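Local coordinates for protein beta-N-acetylhexosaminidase (Streptomyces plicatus, PDB 1JAK) that hydrolyses terminal N-acetylhexosamine residues from glycoconjugates as a family 20 glycoside hydrolase, probably by substrate-assisted catalysis, at residues A[171-176]-A[233-238]; A[200-205]-A[217-222]; A[375-380]-A[431-436]. All coordinates share one frame; numbering follows the deposited sequence.

Contact 1. Residues A[171-176]-A[233-238]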
ATOM      1  N   PHE A 171       4.792  13.776   5.749  1.00  8.16           N
ATOM      2  CA  PHE A 171       4.613  13.993   4.323  1.00  8.57           C
ATOM      3  C   PHE A 171       3.212  14.563   4.176  1.00  8.65           C
ATOM      4  O   PHE A 171       2.248  13.992   4.684  1.00  9.40           O
ATOM      5  CB  PHE A 171       4.768  12.681   3.546  1.00  8.00           C
ATOM      6  CG  PHE A 171       6.176  12.164   3.534  1.00  8.83           C
ATOM      7  CD1 PHE A 171       6.646  11.351   4.564  1.00  8.86           C
ATOM      8  CD2 PHE A 171       7.060  12.551   2.530  1.00  9.26           C
ATOM      9  CE1 PHE A 171       7.980  10.936   4.593  1.00  8.86           C
ATOM     10  CE2 PHE A 171       8.396  12.143   2.552  1.00 10.43           C
ATOM     11  CZ  PHE A 171       8.856  11.334   3.587  1.00  8.92           C
ATOM     12  N   GLY A 172       3.114  15.707   3.505  1.00  8.72           N
ATOM     13  CA  GLY A 172       1.832  16.365   3.326  1.00  9.03           C
ATOM     14  C   GLY A 172       0.879  15.657   2.388  1.00  8.82           C
ATOM     15  O   GLY A 172       1.233  14.668   1.746  1.00  8.12           O
ATOM     16  N   VAL A 173      -0.340  16.178   2.301  1.00  8.77           N
ATOM     17  CA  VAL A 173      -1.360  15.594   1.441  1.00  7.97           C
ATOM     18  C   VAL A 173      -0.858  15.334   0.022  1.00  7.46           C
ATOM     19  O   VAL A 173      -1.011  14.229  -0.495  1.00  8.04           O
ATOM     20  CB  VAL A 173      -2.612  16.500   1.373  1.00  8.12           C
ATOM     21  CG1 VAL A 173      -3.586  15.983   0.319  1.00  9.10           C
ATOM     22  CG2 VAL A 173      -3.296  16.532   2.735  1.00  8.93           C
ATOM     23  N   ASP A 174      -0.251  16.336  -0.607  1.00  7.90           N
ATOM     24  CA  ASP A 174       0.225  16.155  -1.973  1.00  7.80           C
ATOM     25  C   ASP A 174       1.298  15.082  -2.105  1.00  8.06           C
ATOM     26  O   ASP A 174       1.349  14.375  -3.111  1.00  8.11           O
ATOM     27  CB  ASP A 174       0.730  17.480  -2.550  1.00  9.27           C
ATOM     28  CG  ASP A 174      -0.396  18.461  -2.812  1.00 13.30           C
ATOM     29  OD1 ASP A 174      -1.549  18.010  -2.983  1.00 12.91           O
ATOM     30  OD2 ASP A 174      -0.130  19.680  -2.862  1.00 13.20           O
ATOM     31  N   GLU A 175       2.154  14.954  -1.096  1.00  7.36           N
ATOM     32  CA  GLU A 175       3.195  13.937  -1.150  1.00  7.89           C
ATOM     33  C   GLU A 175       2.571  12.559  -0.945  1.00  7.37           C
ATOM     34  O   GLU A 175       3.030  11.569  -1.518  1.00  7.56           O
ATOM     35  CB  GLU A 175       4.272  14.230  -0.101  1.00  8.70           C
ATOM     36  CG  GLU A 175       4.953  15.566  -0.360  1.00 13.54           C
ATOM     37  CD  GLU A 175       5.985  15.940   0.680  1.00 17.98           C
ATOM     38  OE1 GLU A 175       5.686  15.844   1.889  1.00 20.47           O
ATOM     39  OE2 GLU A 175       7.093  16.354   0.284  1.00 22.15           O
ATOM     40  N   VAL A 176       1.513  12.493  -0.141  1.00  6.41           N
ATOM     41  CA  VAL A 176       0.836  11.221   0.077  1.00  7.19           C
ATOM     42  C   VAL A 176       0.084  10.845  -1.201  1.00  7.80           C
ATOM     43  O   VAL A 176       0.035   9.675  -1.575  1.00  7.74           O
ATOM     44  CB  VAL A 176      -0.141  11.294   1.270  1.00  6.74           C
ATOM     45  CG1 VAL A 176      -0.956  10.010   1.366  1.00  8.25           C
ATOM     46  CG2 VAL A 176       0.649  11.496   2.557  1.00  8.45           C
ATOM     47  N   TYR A 233      -7.268  14.951   6.014  1.00  9.67           N
ATOM     48  CA  TYR A 233      -7.357  13.504   6.098  1.00  9.17           C
ATOM     49  C   TYR A 233      -8.486  12.996   5.207  1.00  9.84           C
ATOM     50  O   TYR A 233      -8.332  11.994   4.507  1.00  8.15           O
ATOM     51  CB  TYR A 233      -7.606  13.053   7.535  1.00 10.85           C
ATOM     52  CG  TYR A 233      -7.516  11.558   7.673  1.00 11.68           C
ATOM     53  CD1 TYR A 233      -6.284  10.911   7.590  1.00 13.92           C
ATOM     54  CD2 TYR A 233      -8.664  10.779   7.819  1.00 11.46           C
ATOM     55  CE1 TYR A 233      -6.192   9.532   7.646  1.00 15.53           C
ATOM     56  CE2 TYR A 233      -8.582   9.387   7.874  1.00 15.08           C
ATOM     57  CZ  TYR A 233      -7.339   8.777   7.785  1.00 14.87           C
ATOM     58  OH  TYR A 233      -7.235   7.409   7.825  1.00 20.84           O
ATOM     59  N   LYS A 234      -9.623  13.685   5.240  1.00 10.02           N
ATOM     60  CA  LYS A 234     -10.759  13.299   4.411  1.00 11.42           C
ATOM     61  C   LYS A 234     -10.369  13.335   2.932  1.00 10.67           C
ATOM     62  O   LYS A 234     -10.793  12.483   2.149  1.00 10.52           O
ATOM     63  CB  LYS A 234     -11.944  14.242   4.645  1.00 13.20           C
ATOM     64  CG  LYS A 234     -12.512  14.218   6.052  1.00 19.74           C
ATOM     65  CD  LYS A 234     -13.666  15.207   6.171  1.00 23.18           C
ATOM     66  CE  LYS A 234     -14.115  15.381   7.610  1.00 26.79           C
ATOM     67  NZ  LYS A 234     -15.208  16.391   7.723  1.00 29.48           N
ATOM     68  N   GLU A 235      -9.564  14.325   2.556  1.00 10.22           N
ATOM     69  CA  GLU A 235      -9.120  14.468   1.170  1.00  9.34           C
ATOM     70  C   GLU A 235      -8.197  13.317   0.776  1.00  8.75           C
ATOM     71  O   GLU A 235      -8.254  12.824  -0.352  1.00  7.62           O
ATOM     72  CB  GLU A 235      -8.416  15.815   0.979  1.00 10.13           C
ATOM     73  CG  GLU A 235      -7.780  16.037  -0.395  1.00 10.50           C
ATOM     74  CD  GLU A 235      -8.748  15.883  -1.563  1.00 11.65           C
ATOM     75  OE1 GLU A 235      -9.981  15.925  -1.356  1.00 12.77           O
ATOM     76  OE2 GLU A 235      -8.267  15.731  -2.706  1.00 13.29           O
ATOM     77  N   ILE A 236      -7.341  12.887   1.698  1.00  7.33           N
ATOM     78  CA  ILE A 236      -6.453  11.764   1.412  1.00  8.09           C
ATOM     79  C   ILE A 236      -7.310  10.516   1.193  1.00  8.22           C
ATOM     80  O   ILE A 236      -7.075   9.741   0.265  1.00  7.98           O
ATOM     81  CB  ILE A 236      -5.464  11.508   2.579  1.00  8.56           C
ATOM     82  CG1 ILE A 236      -4.453  12.657   2.661  1.00  9.94           C
ATOM     83  CG2 ILE A 236      -4.751  10.171   2.377  1.00  9.73           C
ATOM     84  CD1 ILE A 236      -3.447  12.526   3.804  1.00 10.96           C
ATOM     85  N   VAL A 237      -8.312  10.325   2.046  1.00  8.19           N
ATOM     86  CA  VAL A 237      -9.191   9.169   1.924  1.00  8.51           C
ATOM     87  C   VAL A 237      -9.961   9.214   0.604  1.00  8.72           C
ATOM     88  O   VAL A 237     -10.121   8.190  -0.064  1.00  9.46           O
ATOM     89  CB  VAL A 237     -10.193   9.100   3.102  1.00  9.39           C
ATOM     90  CG1 VAL A 237     -11.212   7.999   2.864  1.00  8.88           C
ATOM     91  CG2 VAL A 237      -9.443   8.837   4.400  1.00  8.47           C
ATOM     92  N   ARG A 238     -10.426  10.399   0.224  1.00  9.06           N
ATOM     93  CA  ARG A 238     -11.175  10.546  -1.023  1.00  8.83           C
ATOM     94  C   ARG A 238     -10.287  10.237  -2.225  1.00  7.59           C
ATOM     95  O   ARG A 238     -10.692   9.517  -3.139  1.00  8.20           O
ATOM     96  CB  ARG A 238     -11.721  11.969  -1.163  1.00 10.65           C
ATOM     97  CG  ARG A 238     -12.589  12.167  -2.404  1.00 12.55           C
ATOM     98  CD  ARG A 238     -12.679  13.638  -2.785  1.00 14.79           C
ATOM     99  NE  ARG A 238     -11.381  14.153  -3.221  1.00 15.32           N
ATOM    100  CZ  ARG A 238     -10.779  13.805  -4.355  1.00 17.33           C
ATOM    101  NH1 ARG A 238     -11.355  12.943  -5.182  1.00 17.48           N
ATOM    102  NH2 ARG A 238      -9.590  14.310  -4.657  1.00 16.22           N
TER

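Contact 2. Residues A[200-205]-A[217-222]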
ATOM      1  N   GLY A 200       6.005  11.883  16.314  1.00  6.69           N
ATOM      2  CA  GLY A 200       4.938  12.733  15.824  1.00  8.10           C
ATOM      3  C   GLY A 200       3.538  12.152  15.860  1.00  8.19           C
ATOM      4  O   GLY A 200       3.349  10.941  15.741  1.00  8.94           O
ATOM      5  N   TRP A 201       2.561  13.037  16.039  1.00  7.65           N
ATOM      6  CA  TRP A 201       1.147  12.676  16.056  1.00  6.40           C
ATOM      7  C   TRP A 201       0.621  13.433  14.841  1.00  6.94           C
ATOM      8  O   TRP A 201       0.663  14.660  14.815  1.00  7.56           O
ATOM      9  CB  TRP A 201       0.482  13.174  17.341  1.00  6.88           C
ATOM     10  CG  TRP A 201      -0.946  12.779  17.398  1.00  7.32           C
ATOM     11  CD1 TRP A 201      -1.996  13.399  16.780  1.00  8.00           C
ATOM     12  CD2 TRP A 201      -1.481  11.617  18.036  1.00  7.89           C
ATOM     13  NE1 TRP A 201      -3.154  12.688  16.990  1.00  7.79           N
ATOM     14  CE2 TRP A 201      -2.866  11.589  17.759  1.00  7.28           C
ATOM     15  CE3 TRP A 201      -0.923  10.590  18.815  1.00  8.14           C
ATOM     16  CZ2 TRP A 201      -3.704  10.574  18.234  1.00  8.35           C
ATOM     17  CZ3 TRP A 201      -1.755   9.581  19.288  1.00  8.98           C
ATOM     18  CH2 TRP A 201      -3.133   9.582  18.994  1.00  8.85           C
ATOM     19  N   ARG A 202       0.110  12.706  13.850  1.00  5.71           N
ATOM     20  CA  ARG A 202      -0.291  13.340  12.601  1.00  6.32           C
ATOM     21  C   ARG A 202      -1.759  13.530  12.236  1.00  6.03           C
ATOM     22  O   ARG A 202      -2.064  13.803  11.075  1.00  7.29           O
ATOM     23  CB  ARG A 202       0.408  12.615  11.447  1.00  6.25           C
ATOM     24  CG  ARG A 202       1.906  12.381  11.659  1.00  6.97           C
ATOM     25  CD  ARG A 202       2.679  13.684  11.864  1.00  6.78           C
ATOM     26  NE  ARG A 202       4.118  13.440  11.946  1.00  6.78           N
ATOM     27  CZ  ARG A 202       4.994  14.285  12.483  1.00  7.05           C
ATOM     28  NH1 ARG A 202       4.581  15.441  12.988  1.00  6.44           N
ATOM     29  NH2 ARG A 202       6.282  13.964  12.535  1.00  7.17           N
ATOM     30  N   ILE A 203      -2.670  13.385  13.192  1.00  7.54           N
ATOM     31  CA  ILE A 203      -4.085  13.594  12.885  1.00  8.75           C
ATOM     32  C   ILE A 203      -4.723  14.435  13.983  1.00  9.03           C
ATOM     33  O   ILE A 203      -4.595  14.127  15.166  1.00  9.40           O
ATOM     34  CB  ILE A 203      -4.850  12.250  12.725  1.00  8.88           C
ATOM     35  CG1 ILE A 203      -6.327  12.520  12.423  1.00  9.75           C
ATOM     36  CG2 ILE A 203      -4.705  11.402  13.979  1.00  9.82           C
ATOM     37  CD1 ILE A 203      -6.568  13.260  11.112  1.00 11.19           C
ATOM     38  N   ALA A 204      -5.395  15.512  13.591  1.00 10.58           N
ATOM     39  CA  ALA A 204      -6.032  16.395  14.561  1.00 10.88           C
ATOM     40  C   ALA A 204      -7.187  15.713  15.288  1.00 11.47           C
ATOM     41  O   ALA A 204      -8.092  15.160  14.666  1.00 11.35           O
ATOM     42  CB  ALA A 204      -6.526  17.669  13.870  1.00 12.63           C
ATOM     43  N   ILE A 205      -7.134  15.751  16.618  1.00 10.66           N
ATOM     44  CA  ILE A 205      -8.168  15.164  17.471  1.00 11.02           C
ATOM     45  C   ILE A 205      -8.763  16.331  18.264  1.00 11.31           C
ATOM     46  O   ILE A 205      -8.070  16.947  19.073  1.00 13.14           O
ATOM     47  CB  ILE A 205      -7.553  14.134  18.457  1.00 12.14           C
ATOM     48  CG1 ILE A 205      -6.852  13.014  17.679  1.00 11.53           C
ATOM     49  CG2 ILE A 205      -8.635  13.563  19.363  1.00 11.61           C
ATOM     50  CD1 ILE A 205      -7.769  12.223  16.761  1.00 12.59           C
ATOM     51  N   SER A 217       4.408  18.821  16.287  1.00  9.59           N
ATOM     52  CA  SER A 217       5.300  19.950  16.022  1.00  9.89           C
ATOM     53  C   SER A 217       6.711  19.653  15.521  1.00  9.15           C
ATOM     54  O   SER A 217       7.422  20.569  15.119  1.00 10.21           O
ATOM     55  CB  SER A 217       5.378  20.863  17.254  1.00  9.34           C
ATOM     56  OG  SER A 217       6.034  20.234  18.337  1.00  9.88           O
ATOM     57  N   THR A 218       7.133  18.395  15.548  1.00  7.45           N
ATOM     58  CA  THR A 218       8.462  18.078  15.041  1.00  7.99           C
ATOM     59  C   THR A 218       8.484  16.678  14.432  1.00  8.33           C
ATOM     60  O   THR A 218       7.432  16.084  14.195  1.00  8.24           O
ATOM     61  CB  THR A 218       9.549  18.228  16.150  1.00  8.27           C
ATOM     62  OG1 THR A 218      10.852  18.215  15.547  1.00  9.41           O
ATOM     63  CG2 THR A 218       9.447  17.114  17.177  1.00  9.49           C
ATOM     64  N   GLU A 219       9.677  16.169  14.156  1.00  8.68           N
ATOM     65  CA  GLU A 219       9.833  14.847  13.555  1.00  8.11           C
ATOM     66  C   GLU A 219      11.266  14.394  13.774  1.00  7.79           C
ATOM     67  O   GLU A 219      12.043  15.067  14.456  1.00  8.53           O
ATOM     68  CB  GLU A 219       9.553  14.912  12.046  1.00  8.02           C
ATOM     69  CG  GLU A 219      10.465  15.900  11.296  1.00  9.45           C
ATOM     70  CD  GLU A 219      10.130  16.037   9.820  1.00 10.83           C
ATOM     71  OE1 GLU A 219       8.975  15.748   9.436  1.00 11.13           O
ATOM     72  OE2 GLU A 219      11.021  16.454   9.042  1.00 10.56           O
ATOM     73  N   VAL A 220      11.617  13.251  13.196  1.00  7.75           N
ATOM     74  CA  VAL A 220      12.980  12.753  13.311  1.00  8.30           C
ATOM     75  C   VAL A 220      13.926  13.843  12.809  1.00  8.41           C
ATOM     76  O   VAL A 220      13.703  14.437  11.748  1.00  8.17           O
ATOM     77  CB  VAL A 220      13.187  11.482  12.457  1.00  7.79           C
ATOM     78  CG1 VAL A 220      14.683  11.159  12.333  1.00  7.06           C
ATOM     79  CG2 VAL A 220      12.460  10.313  13.098  1.00  8.17           C
ATOM     80  N   GLY A 221      14.977  14.108  13.577  1.00  8.88           N
ATOM     81  CA  GLY A 221      15.942  15.116  13.177  1.00 10.67           C
ATOM     82  C   GLY A 221      15.606  16.523  13.630  1.00 11.55           C
ATOM     83  O   GLY A 221      16.404  17.439  13.441  1.00 11.89           O
ATOM     84  N   GLY A 222      14.428  16.701  14.218  1.00 10.48           N
ATOM     85  CA  GLY A 222      14.034  18.017  14.687  1.00 11.13           C
ATOM     86  C   GLY A 222      13.478  18.909  13.596  1.00 11.76           C
ATOM     87  O   GLY A 222      13.313  18.489  12.449  1.00 11.92           O
TER

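Contact 3. Residues A[375-380]-A[431-436]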
ATOM      1  N   ALA A 375       8.749 -20.204  18.811  1.00 11.19           N
ATOM      2  CA  ALA A 375       7.671 -19.923  19.753  1.00 11.28           C
ATOM      3  C   ALA A 375       6.821 -18.759  19.256  1.00 12.14           C
ATOM      4  O   ALA A 375       5.596 -18.772  19.383  1.00 12.35           O
ATOM      5  CB  ALA A 375       8.239 -19.602  21.129  1.00 14.15           C
ATOM      6  N   GLU A 376       7.483 -17.754  18.694  1.00 10.61           N
ATOM      7  CA  GLU A 376       6.788 -16.581  18.176  1.00 11.19           C
ATOM      8  C   GLU A 376       5.994 -16.926  16.922  1.00 10.60           C
ATOM      9  O   GLU A 376       4.849 -16.501  16.770  1.00 10.92           O
ATOM     10  CB  GLU A 376       7.791 -15.469  17.866  1.00 11.04           C
ATOM     11  CG  GLU A 376       7.143 -14.128  17.556  1.00 11.31           C
ATOM     12  CD  GLU A 376       8.148 -12.994  17.510  1.00 12.27           C
ATOM     13  OE1 GLU A 376       9.202 -13.103  18.178  1.00  9.84           O
ATOM     14  OE2 GLU A 376       7.881 -11.987  16.823  1.00 11.95           O
ATOM     15  N   LYS A 377       6.605 -17.686  16.016  1.00  9.80           N
ATOM     16  CA  LYS A 377       5.916 -18.076  14.791  1.00  9.92           C
ATOM     17  C   LYS A 377       4.692 -18.904  15.163  1.00 11.74           C
ATOM     18  O   LYS A 377       3.621 -18.749  14.579  1.00 11.02           O
ATOM     19  CB  LYS A 377       6.831 -18.906  13.890  1.00  9.54           C
ATOM     20  CG  LYS A 377       8.059 -18.171  13.385  1.00  7.40           C
ATOM     21  CD  LYS A 377       8.839 -19.028  12.400  1.00 10.21           C
ATOM     22  CE  LYS A 377      10.086 -18.315  11.905  1.00 11.12           C
ATOM     23  NZ  LYS A 377      10.851 -19.140  10.926  1.00 14.25           N
ATOM     24  N   ALA A 378       4.864 -19.782  16.146  1.00 11.42           N
ATOM     25  CA  ALA A 378       3.784 -20.652  16.600  1.00 11.72           C
ATOM     26  C   ALA A 378       2.600 -19.870  17.153  1.00 11.90           C
ATOM     27  O   ALA A 378       1.444 -20.204  16.890  1.00 11.77           O
ATOM     28  CB  ALA A 378       4.309 -21.615  17.659  1.00 11.28           C
ATOM     29  N   GLU A 379       2.889 -18.836  17.932  1.00 11.51           N
ATOM     30  CA  GLU A 379       1.832 -18.024  18.515  1.00 13.00           C
ATOM     31  C   GLU A 379       0.961 -17.407  17.424  1.00 12.22           C
ATOM     32  O   GLU A 379      -0.260 -17.327  17.561  1.00 12.16           O
ATOM     33  CB  GLU A 379       2.445 -16.925  19.377  1.00 15.95           C
ATOM     34  CG  GLU A 379       1.452 -16.194  20.245  1.00 20.06           C
ATOM     35  CD  GLU A 379       2.140 -15.275  21.228  1.00 22.92           C
ATOM     36  OE1 GLU A 379       2.716 -14.261  20.787  1.00 22.32           O
ATOM     37  OE2 GLU A 379       2.115 -15.578  22.441  1.00 24.44           O
ATOM     38  N   VAL A 380       1.594 -16.974  16.340  1.00 10.73           N
ATOM     39  CA  VAL A 380       0.862 -16.368  15.235  1.00 10.18           C
ATOM     40  C   VAL A 380       0.094 -17.427  14.446  1.00  9.85           C
ATOM     41  O   VAL A 380      -1.058 -17.209  14.066  1.00 11.81           O
ATOM     42  CB  VAL A 380       1.816 -15.600  14.298  1.00 10.38           C
ATOM     43  CG1 VAL A 380       1.037 -14.983  13.143  1.00 10.44           C
ATOM     44  CG2 VAL A 380       2.537 -14.510  15.090  1.00 10.27           C
ATOM     45  N   TYR A 431       4.311 -19.799   3.767  1.00 15.75           N
ATOM     46  CA  TYR A 431       5.346 -19.026   4.435  1.00 14.35           C
ATOM     47  C   TYR A 431       5.518 -19.304   5.928  1.00 13.61           C
ATOM     48  O   TYR A 431       6.603 -19.684   6.373  1.00 14.61           O
ATOM     49  CB  TYR A 431       5.080 -17.534   4.234  1.00 12.22           C
ATOM     50  CG  TYR A 431       6.062 -16.663   4.976  1.00 10.42           C
ATOM     51  CD1 TYR A 431       7.365 -16.500   4.512  1.00 10.53           C
ATOM     52  CD2 TYR A 431       5.705 -16.052   6.176  1.00 11.45           C
ATOM     53  CE1 TYR A 431       8.294 -15.751   5.227  1.00 10.02           C
ATOM     54  CE2 TYR A 431       6.626 -15.306   6.901  1.00 10.88           C
ATOM     55  CZ  TYR A 431       7.917 -15.163   6.421  1.00 10.32           C
ATOM     56  OH  TYR A 431       8.835 -14.449   7.150  1.00 11.32           O
ATOM     57  N   LEU A 432       4.458 -19.100   6.702  1.00 13.67           N
ATOM     58  CA  LEU A 432       4.525 -19.311   8.146  1.00 14.06           C
ATOM     59  C   LEU A 432       4.238 -20.770   8.489  1.00 14.56           C
ATOM     60  O   LEU A 432       3.134 -21.265   8.265  1.00 12.81           O
ATOM     61  CB  LEU A 432       3.521 -18.399   8.856  1.00 13.92           C
ATOM     62  CG  LEU A 432       3.660 -18.267  10.375  1.00 14.05           C
ATOM     63  CD1 LEU A 432       4.991 -17.595  10.708  1.00 14.45           C
ATOM     64  CD2 LEU A 432       2.504 -17.450  10.929  1.00 15.86           C
ATOM     65  N   PRO A 433       5.235 -21.475   9.046  1.00 15.28           N
ATOM     66  CA  PRO A 433       5.081 -22.885   9.416  1.00 16.04           C
ATOM     67  C   PRO A 433       3.836 -23.170  10.247  1.00 16.08           C
ATOM     68  O   PRO A 433       3.586 -22.509  11.253  1.00 17.59           O
ATOM     69  CB  PRO A 433       6.365 -23.179  10.192  1.00 16.37           C
ATOM     70  CG  PRO A 433       7.357 -22.269   9.553  1.00 16.32           C
ATOM     71  CD  PRO A 433       6.573 -20.983   9.419  1.00 15.63           C
ATOM     72  N   GLY A 434       3.057 -24.153   9.810  1.00 16.81           N
ATOM     73  CA  GLY A 434       1.859 -24.537  10.534  1.00 17.31           C
ATOM     74  C   GLY A 434       0.637 -23.652  10.378  1.00 16.98           C
ATOM     75  O   GLY A 434      -0.430 -23.979  10.894  1.00 18.03           O
ATOM     76  N   ALA A 435       0.773 -22.534   9.672  1.00 15.86           N
ATOM     77  CA  ALA A 435      -0.358 -21.636   9.486  1.00 15.46           C
ATOM     78  C   ALA A 435      -1.244 -22.094   8.330  1.00 16.11           C
ATOM     79  O   ALA A 435      -0.756 -22.364   7.232  1.00 15.38           O
ATOM     80  CB  ALA A 435       0.141 -20.209   9.232  1.00 16.51           C
ATOM     81  N   PRO A 436      -2.562 -22.200   8.570  1.00 16.62           N
ATOM     82  CA  PRO A 436      -3.511 -22.625   7.535  1.00 17.25           C
ATOM     83  C   PRO A 436      -3.495 -21.606   6.398  1.00 16.75           C
ATOM     84  O   PRO A 436      -3.639 -20.408   6.638  1.00 16.34           O
ATOM     85  CB  PRO A 436      -4.849 -22.630   8.270  1.00 17.53           C
ATOM     86  CG  PRO A 436      -4.462 -22.872   9.696  1.00 19.98           C
ATOM     87  CD  PRO A 436      -3.252 -21.992   9.852  1.00 16.91           C
TER
HETATM   88  O   HOH W   1       8.723 -18.325   8.773  1.00 17.43           O

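Contact 1. Residues A[171-176]-A[233-238]
Ile236 meets Val173 and Val176 with separate branches, a small example of how two neighbouring helices pack through branched aliphatic residues. Its CG1 lies 4.0 Å from CG2 of Val173, while its CG2 reaches CG1 of Val176 at 3.9 Å. The torsions sort the branches: with chi1 at -69°, Ile236 CG2 stands anti to its own backbone N and CG1 beside it. The side chains of Val176 and Ile236 cross at about a right angle, and CG1 of Val173 also comes within 4.3 Å of the aliphatic CG of Glu235.

Helices 173-184 and 230-242, thus joined, belong to the outer layer of the (beta/alpha)8 barrel of the catalytic domain and follow its first and second strands, 159-165 and 190-194. Leu193 packs against Ile236 as well, so this isoleucine also seats helix 230-242 against strand 190-194.

Farther out, the acidic end of Glu235 is held by charge. Arg238 grips it side-on, its nitrogens on the syn side but tilted out of the carboxylate plane. The bond from NE to Glu235 OE1 is almost straight at 174°. NH2 of Arg238 holds OE2 of Glu235 at 2.8 Å, and Lys177 forms a second salt bridge to OE2. At the start of helix 173-184, Gly172 occupies the N-cap position, and its N donates to the anti lone pair of Glu175 OE1, 3.0 Å away.

Contact 2. Residues A[200-205]-A[217-222]
Arg202 points the end of its guanidinium at the backbone of Thr218, its NH1 and NH2 both donating to the one carbonyl oxygen. This end-on fork illustrates how a buried arginine can tie irregular chain together: both segments lie in the long connection between strand 190-194 and helix 230-242 of the catalytic (beta/alpha)8 barrel. The bond from NH2 to Thr218 O is 2.9 Å long and arrives in the carbonyl plane, on a lone pair. From NH1 to the same oxygen the bond is longer, 3.2 Å, and more bent (139° at the hydrogen), running nearly along the C=O axis.

A bend at chi2 (-59°) turns the Arg202 chain back over its own segment, placing CA of Gly200 3.7 Å above the centre of the guanidinium. NE donates to Val166 O, NH2 also to Ser167 O and NH1 also to Gly226 O, giving each nitrogen a backbone oxygen.

Glu219 crosses Arg202 at about a right angle, its carboxylate plane turned 77° from the guanidinium. Its OE1 lies 4.5 Å from Arg202 NH2, well out of the guanidinium plane, so at most the charges attract. OE1 instead accepts from Phe170 N, and Val220 bonds to the backbone of Arg168, a residue of the inhibitor pocket, which the contact may thus help to position. CB of Glu219 meets the guanidinium edge, 3.4 Å from NH2 of Arg202.

Contact 3. Residues A[375-380]-A[431-436]
Lys377 NZ is gripped by a water at 3.1 Å and by the carbonyl oxygen of Asp370, and that water links it, through a weak bond, to the backbone O of Tyr431. The lysine lies on helix 374-385, an outer helix of the (beta/alpha)8 barrel, and the residues it faces form the loop leading to the last barrel strand, 440-447. The pair exemplifies a helix flank covered by a turn: Leu432 to Ala435 make a type II beta turn, closed by a 3.0 Å bond from Ala435 N to Leu432 O, with Gly434 at positive phi.

Beneath the polar tip, the contact is aliphatic. Extended beyond CG, the Lys377 chain carries its methylenes past the turn: CD comes within 4.2 Å of CD of Pro433, and CB meets CD1 of Leu432 at 3.9 Å.

Leu432, the first residue of the turn, reaches in between Lys377 and Val380. Its CG stands anti to the backbone N (chi1 -167°), and its two methyls divide the work, CD1 going to the lysine and CD2 to Val380. Tyr366 and Leu390, from strands 363-366 and 389-392, also touch Leu432, completing its buried setting between helix and barrel wall. With an alanine here everything beyond CB is lost, which is likely to open a gap beside Val380 and leave the root of Lys377 without the methyl it rests on. The Val380 and Leu432 side chains cross at about a right angle, CG1 of the valine 3.6 Å from CD2 of the leucine.

Overall arrangement
All three contacts belong to the catalytic barrel, yet each joins a different kind of element. Contact 1 pairs two helices, contact 2 two irregular stretches, and contact 3 a helix with a turn. Contact 2 is the buried one, and there hydrogen bonds to backbone oxygen replace aliphatic packing. Contact 1 is centred about 14 Å from the chain's centre, its packing bordered by a salt-bridged Glu235; contact 3, centred about 24 Å out, includes exposed Pro433 and the aliphatic part of a lysine. Contacts 1 and 2 are neighbours: Tyr233 CB packs on Ile203 CD1 at 3.7 Å. Contact 3 lies across the chain's centre from contact 1, about 36 Å between contact centres.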